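Local coordinates for protein PtLCIB4 H88A mutant (Phaeodactylum tricornutum, PDB 5B5Z) that binds zinc and, as a member of the LCIB family of beta-carbonic anhydrases, probably interconverts carbon dioxide and bicarbonate, at residues V221-I224 with L225-S229; A148-Q151 with A152-T156. One frame throughout, in Å; residues are numbered along the deposited sequence.

Following the chain from its N terminus, helix 140-154 starts directly after Cys139, which binds zinc together with Cys59 and His115, and its last turns form contact 2. After residues 157-179, which are not modelled, and two short helices, the chain enters the long helix 205-228, whose C-terminal turns form contact 1. Neither contact closes a loop, since in each the two segments are consecutive; the contacts stand in series, without nesting or crossing. The centres of contacts 1 and 2 are about 31 Å apart. Between their nearest atoms the distance is about 17 Å. Contact 1 sits against strand 107-117 and helix 91-99, beside the second subunit, whereas contact 2 is a surface helix end resting on helix 196-201.

Contact 1: residues V221-I224 with L225-S229; sequences VTRI and LDEGS
Val221 and Leu225 lie side by side, one turn apart near the C-terminal end of the alpha-helix 205-228, and illustrate how i to i+4 neighbours build a buried helix face. Val221 CG1 is 4.0 Å from Leu225 CD1, the two side chains pointing the same way. The isobutyl group of Leu225 takes CG anti to its carbonyl carbon (chi1 -61°), which lays CG against the preceding turn, 3.2 Å from Val221 O. That oxygen also accepts the amide of Leu225, with Leu225 N 2.9 Å from Val221 O. Around this face Val221 reaches Leu110 and Tyr112 of strand 107-117, while Ile224 and Leu225 pack on Phe95 of helix 91-99. An alanine in place of Leu225 would probably leave a gap beside Val221 CG1 and deprive Phe95 of part of its apolar cover.

Thr222 and Asp226 also lie side by side, pointing the same way, on a more polar side. The methyl, Thr222 CG2, approaches the carboxylate at Asp226 OD2 (3.6 Å), whereas the hydroxyl turns back to the carbonyl of Gln218. Asp226 OD1 forms a salt bridge with Arg264, tying the helix to strand 255-264. Further round, Arg223 and Glu227 pack on Leu181 of the second subunit, and their charged ends do not meet. The hydroxyl of Ser229 bonds back to Asp226 O from above the carbonyl plane. One water joins the two turns beside Glu227, donating to Arg223 O and to Glu227 OE2, the latter over 2.8 Å.

Contact 2: residues A148-Q151 with A152-T156; sequences AVTQ and AYQAT
Gln154 has CG anti to its own carbonyl carbon (chi1 -71°) and an extended chain beyond it, which brings its aliphatic stem beside the carbonyl of Thr150: Gln154 CG is 3.1 Å from Thr150 O. The flat face of the Gln154 amide lies against the same oxygen, with Gln154 CD 3.3 Å from Thr150 O, and the amide nitrogen, Gln154 NE2, comes within 4.1 Å of Thr150 CB. Thr150 places its hydroxyl between backbone N and carbonyl carbon (chi1 60°), from where OG1 bonds back to Ala146 O.

Tyr153 CB sits 3.3 Å from Val149 O, while Thr150 O lies at the ring edge, near the ring plane. The ring itself leads away from the preceding turn, and Tyr153 packs on Ala196 and Ser200 of helix 196-201, the helix that Thr150 meets at Leu199.

Beneath these groups run the i to i+4 backbone bonds of the helix; of the four here, Gln154 N to Thr150 O is the shortest at 2.8 Å, and Ala155 N to Gln151 O the last. Ala155 is the first residue to leave helical backbone angles, and Thr156 N returns a weak bond to Gln154 O. The arrangement is that of an exposed alpha-helical C-terminus running out into an inverse gamma turn centred on Ala155.

Contact 1: residues V221-I224 with L225-S229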
ATOM      1  N   VAL A 221     -10.703  -4.144  11.562  1.00 14.70           N
ATOM      2  CA  VAL A 221     -11.428  -4.333  10.298  1.00 12.93           C
ATOM      3  C   VAL A 221     -12.936  -4.390  10.552  1.00 15.60           C
ATOM      4  O   VAL A 221     -13.722  -3.724   9.866  1.00 16.67           O
ATOM      5  CB  VAL A 221     -10.953  -5.605   9.575  1.00 13.94           C
ATOM      6  CG1 VAL A 221     -11.885  -5.942   8.385  1.00 17.36           C
ATOM      7  CG2 VAL A 221      -9.516  -5.401   9.119  1.00 16.37           C
ATOM      8  N   THR A 222     -13.332  -5.164  11.555  1.00 15.51           N
ATOM      9  CA  THR A 222     -14.745  -5.240  11.921  1.00 15.11           C
ATOM     10  C   THR A 222     -15.305  -3.854  12.271  1.00 18.37           C
ATOM     11  O   THR A 222     -16.388  -3.491  11.821  1.00 18.61           O
ATOM     12  CB  THR A 222     -14.957  -6.196  13.093  1.00 19.13           C
ATOM     13  OG1 THR A 222     -14.637  -7.527  12.670  1.00 21.49           O
ATOM     14  CG2 THR A 222     -16.420  -6.141  13.577  1.00 21.39           C
ATOM     15  N   ARG A 223     -14.557  -3.071  13.047  1.00 15.68           N
ATOM     16  CA  ARG A 223     -14.996  -1.719  13.383  1.00 17.75           C
ATOM     17  C   ARG A 223     -15.175  -0.840  12.139  1.00 15.99           C
ATOM     18  O   ARG A 223     -16.164  -0.117  12.014  1.00 17.90           O
ATOM     19  CB  ARG A 223     -14.008  -1.059  14.356  1.00 17.68           C
ATOM     20  CG  ARG A 223     -14.415   0.366  14.759  1.00 21.84           C
ATOM     21  CD  ARG A 223     -13.551   0.896  15.893  1.00 24.15           C
ATOM     22  NE  ARG A 223     -13.820   0.187  17.140  1.00 30.36           N
ATOM     23  CZ  ARG A 223     -13.078   0.311  18.235  1.00 35.32           C
ATOM     24  NH1 ARG A 223     -12.016   1.108  18.225  1.00 34.18           N
ATOM     25  NH2 ARG A 223     -13.393  -0.360  19.334  1.00 36.46           N
ATOM     26  N   ILE A 224     -14.219  -0.902  11.212  1.00 16.00           N
ATOM     27  CA  ILE A 224     -14.311  -0.105   9.997  1.00 14.54           C
ATOM     28  C   ILE A 224     -15.528  -0.500   9.160  1.00 18.51           C
ATOM     29  O   ILE A 224     -16.232   0.370   8.620  1.00 20.56           O
ATOM     30  CB  ILE A 224     -13.029  -0.253   9.154  1.00 15.95           C
ATOM     31  CG1 ILE A 224     -11.865   0.436   9.860  1.00 18.28           C
ATOM     32  CG2 ILE A 224     -13.213   0.360   7.757  1.00 16.35           C
ATOM     33  CD1 ILE A 224     -10.501   0.091   9.257  1.00 15.91           C
ATOM     34  N   LEU A 225     -15.772  -1.803   9.050  1.00 17.33           N
ATOM     35  CA  LEU A 225     -16.894  -2.289   8.252  1.00 19.63           C
ATOM     36  C   LEU A 225     -18.217  -1.898   8.916  1.00 22.54           C
ATOM     37  O   LEU A 225     -19.170  -1.564   8.228  1.00 24.74           O
ATOM     38  CB  LEU A 225     -16.825  -3.804   8.058  1.00 21.34           C
ATOM     39  CG  LEU A 225     -15.591  -4.355   7.340  1.00 26.54           C
ATOM     40  CD1 LEU A 225     -15.692  -5.863   7.147  1.00 27.48           C
ATOM     41  CD2 LEU A 225     -15.411  -3.665   6.020  1.00 27.37           C
ATOM     42  N   ASP A 226     -18.263  -1.932  10.248  1.00 21.59           N
ATOM     43  CA  ASP A 226     -19.466  -1.519  10.973  1.00 23.52           C
ATOM     44  C   ASP A 226     -19.743  -0.028  10.758  1.00 26.01           C
ATOM     45  O   ASP A 226     -20.892   0.380  10.553  1.00 29.34           O
ATOM     46  CB  ASP A 226     -19.338  -1.835  12.475  1.00 21.71           C
ATOM     47  CG  ASP A 226     -19.380  -3.339  12.778  1.00 28.98           C
ATOM     48  OD1 ASP A 226     -19.723  -4.138  11.875  1.00 31.07           O
ATOM     49  OD2 ASP A 226     -19.065  -3.728  13.927  1.00 30.74           O
ATOM     50  N   GLU A 227     -18.692   0.788  10.776  1.00 22.86           N
ATOM     51  CA  GLU A 227     -18.840   2.234  10.574  1.00 24.50           C
ATOM     52  C   GLU A 227     -19.199   2.631   9.150  1.00 32.84           C
ATOM     53  O   GLU A 227     -20.039   3.506   8.945  1.00 33.72           O
ATOM     54  CB  GLU A 227     -17.554   2.969  10.952  1.00 24.42           C
ATOM     55  CG  GLU A 227     -17.171   2.861  12.395  1.00 26.10           C
ATOM     56  CD  GLU A 227     -17.967   3.792  13.282  1.00 28.11           C
ATOM     57  OE1 GLU A 227     -18.510   4.800  12.767  1.00 26.04           O
ATOM     58  OE2 GLU A 227     -18.032   3.510  14.491  1.00 30.44           O
ATOM     59  N   GLY A 228     -18.540   2.009   8.175  1.00 28.27           N
ATOM     60  CA  GLY A 228     -18.632   2.443   6.791  1.00 32.94           C
ATOM     61  C   GLY A 228     -19.606   1.632   5.967  1.00 37.26           C
ATOM     62  O   GLY A 228     -19.617   1.723   4.737  1.00 35.64           O
ATOM     63  N   SER A 229     -20.414   0.833   6.661  1.00 39.76           N
ATOM     64  CA  SER A 229     -21.496   0.047   6.064  1.00 43.84           C
ATOM     65  C   SER A 229     -22.318   0.846   5.061  1.00 43.78           C
ATOM     66  O   SER A 229     -22.664   0.352   3.985  1.00 45.54           O
ATOM     67  CB  SER A 229     -22.420  -0.476   7.171  1.00 42.25           C
ATOM     68  OG  SER A 229     -22.778   0.571   8.058  1.00 43.73           O
TER
HETATM   69  O   HOH W   1     -17.733   0.756  14.649  1.00 32.06           O

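Contact 2: residues A148-Q151 with A152-T156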
ATOM      1  N   ALA A 148       8.980  -3.730  22.052  1.00 21.71           N
ATOM      2  CA  ALA A 148       8.655  -2.545  22.834  1.00 21.98           C
ATOM      3  C   ALA A 148       7.553  -2.777  23.876  1.00 29.58           C
ATOM      4  O   ALA A 148       7.678  -2.338  25.027  1.00 27.43           O
ATOM      5  CB  ALA A 148       8.264  -1.413  21.901  1.00 22.81           C
ATOM      6  N   VAL A 149       6.475  -3.465  23.503  1.00 24.18           N
ATOM      7  CA  VAL A 149       5.369  -3.610  24.452  1.00 24.83           C
ATOM      8  C   VAL A 149       5.659  -4.686  25.503  1.00 26.80           C
ATOM      9  O   VAL A 149       5.168  -4.588  26.627  1.00 28.80           O
ATOM     10  CB  VAL A 149       4.006  -3.927  23.767  1.00 25.93           C
ATOM     11  CG1 VAL A 149       3.614  -2.820  22.797  1.00 24.63           C
ATOM     12  CG2 VAL A 149       4.021  -5.284  23.097  1.00 24.54           C
ATOM     13  N   THR A 150       6.452  -5.697  25.165  1.00 23.36           N
ATOM     14  CA  THR A 150       6.732  -6.727  26.159  1.00 27.53           C
ATOM     15  C   THR A 150       7.803  -6.249  27.124  1.00 32.86           C
ATOM     16  O   THR A 150       7.779  -6.609  28.299  1.00 32.29           O
ATOM     17  CB  THR A 150       7.167  -8.078  25.540  1.00 28.97           C
ATOM     18  OG1 THR A 150       8.367  -7.927  24.768  1.00 27.66           O
ATOM     19  CG2 THR A 150       6.055  -8.632  24.657  1.00 27.15           C
ATOM     20  N   GLN A 151       8.737  -5.438  26.644  1.00 27.97           N
ATOM     21  CA  GLN A 151       9.736  -4.880  27.556  1.00 31.33           C
ATOM     22  C   GLN A 151       9.078  -3.934  28.555  1.00 33.48           C
ATOM     23  O   GLN A 151       9.393  -3.959  29.752  1.00 34.74           O
ATOM     24  CB  GLN A 151      10.838  -4.174  26.776  1.00 31.00           C
ATOM     25  CG  GLN A 151      11.788  -5.147  26.122  1.00 35.44           C
ATOM     26  CD  GLN A 151      12.863  -4.464  25.315  1.00 43.31           C
ATOM     27  OE1 GLN A 151      12.928  -3.236  25.263  1.00 47.62           O
ATOM     28  NE2 GLN A 151      13.716  -5.258  24.674  1.00 42.90           N
ATOM     29  N   ALA A 152       8.152  -3.119  28.070  1.00 30.34           N
ATOM     30  CA  ALA A 152       7.394  -2.222  28.931  1.00 29.43           C
ATOM     31  C   ALA A 152       6.531  -3.005  29.919  1.00 36.85           C
ATOM     32  O   ALA A 152       6.396  -2.622  31.083  1.00 38.63           O
ATOM     33  CB  ALA A 152       6.536  -1.296  28.101  1.00 31.15           C
ATOM     34  N   TYR A 153       5.944  -4.105  29.455  1.00 33.31           N
ATOM     35  CA  TYR A 153       5.134  -4.948  30.322  1.00 35.77           C
ATOM     36  C   TYR A 153       5.995  -5.617  31.391  1.00 35.98           C
ATOM     37  O   TYR A 153       5.623  -5.633  32.559  1.00 37.53           O
ATOM     38  CB  TYR A 153       4.373  -6.006  29.503  1.00 29.92           C
ATOM     39  CG  TYR A 153       3.766  -7.116  30.339  1.00 28.65           C
ATOM     40  CD1 TYR A 153       2.519  -6.962  30.934  1.00 32.52           C
ATOM     41  CD2 TYR A 153       4.432  -8.319  30.518  1.00 32.59           C
ATOM     42  CE1 TYR A 153       1.960  -7.970  31.692  1.00 32.06           C
ATOM     43  CE2 TYR A 153       3.884  -9.333  31.282  1.00 31.82           C
ATOM     44  CZ  TYR A 153       2.650  -9.152  31.865  1.00 31.21           C
ATOM     45  OH  TYR A 153       2.104 -10.167  32.621  1.00 39.27           O
ATOM     46  N   GLN A 154       7.145  -6.156  30.989  1.00 36.17           N
ATOM     47  CA  GLN A 154       7.992  -6.932  31.897  1.00 36.73           C
ATOM     48  C   GLN A 154       8.618  -6.059  32.968  1.00 41.64           C
ATOM     49  O   GLN A 154       9.010  -6.549  34.029  1.00 41.75           O
ATOM     50  CB  GLN A 154       9.079  -7.672  31.121  1.00 36.71           C
ATOM     51  CG  GLN A 154       8.540  -8.827  30.290  1.00 38.66           C
ATOM     52  CD  GLN A 154       9.523  -9.310  29.239  1.00 42.60           C
ATOM     53  OE1 GLN A 154      10.667  -8.853  29.180  1.00 44.09           O
ATOM     54  NE2 GLN A 154       9.077 -10.235  28.395  1.00 40.81           N
ATOM     55  N   ALA A 155       8.721  -4.765  32.683  1.00 40.16           N
ATOM     56  CA  ALA A 155       8.939  -3.784  33.736  1.00 41.14           C
ATOM     57  C   ALA A 155       7.572  -3.510  34.348  1.00 41.59           C
ATOM     58  O   ALA A 155       7.020  -2.423  34.181  1.00 45.66           O
ATOM     59  CB  ALA A 155       9.569  -2.517  33.186  1.00 39.76           C
ATOM     60  N   THR A 156       7.049  -4.515  35.051  1.00 43.66           N
ATOM     61  CA  THR A 156       5.639  -4.611  35.447  1.00 40.89           C
ATOM     62  C   THR A 156       4.961  -3.284  35.767  1.00 43.69           C
ATOM     63  O   THR A 156       4.335  -2.682  34.888  1.00 44.29           O
ATOM     64  CB  THR A 156       5.479  -5.542  36.657  1.00 42.55           C
ATOM     65  OG1 THR A 156       6.081  -4.945  37.813  1.00 51.14           O
ATOM     66  CG2 THR A 156       6.129  -6.890  36.379  1.00 39.95           C
TER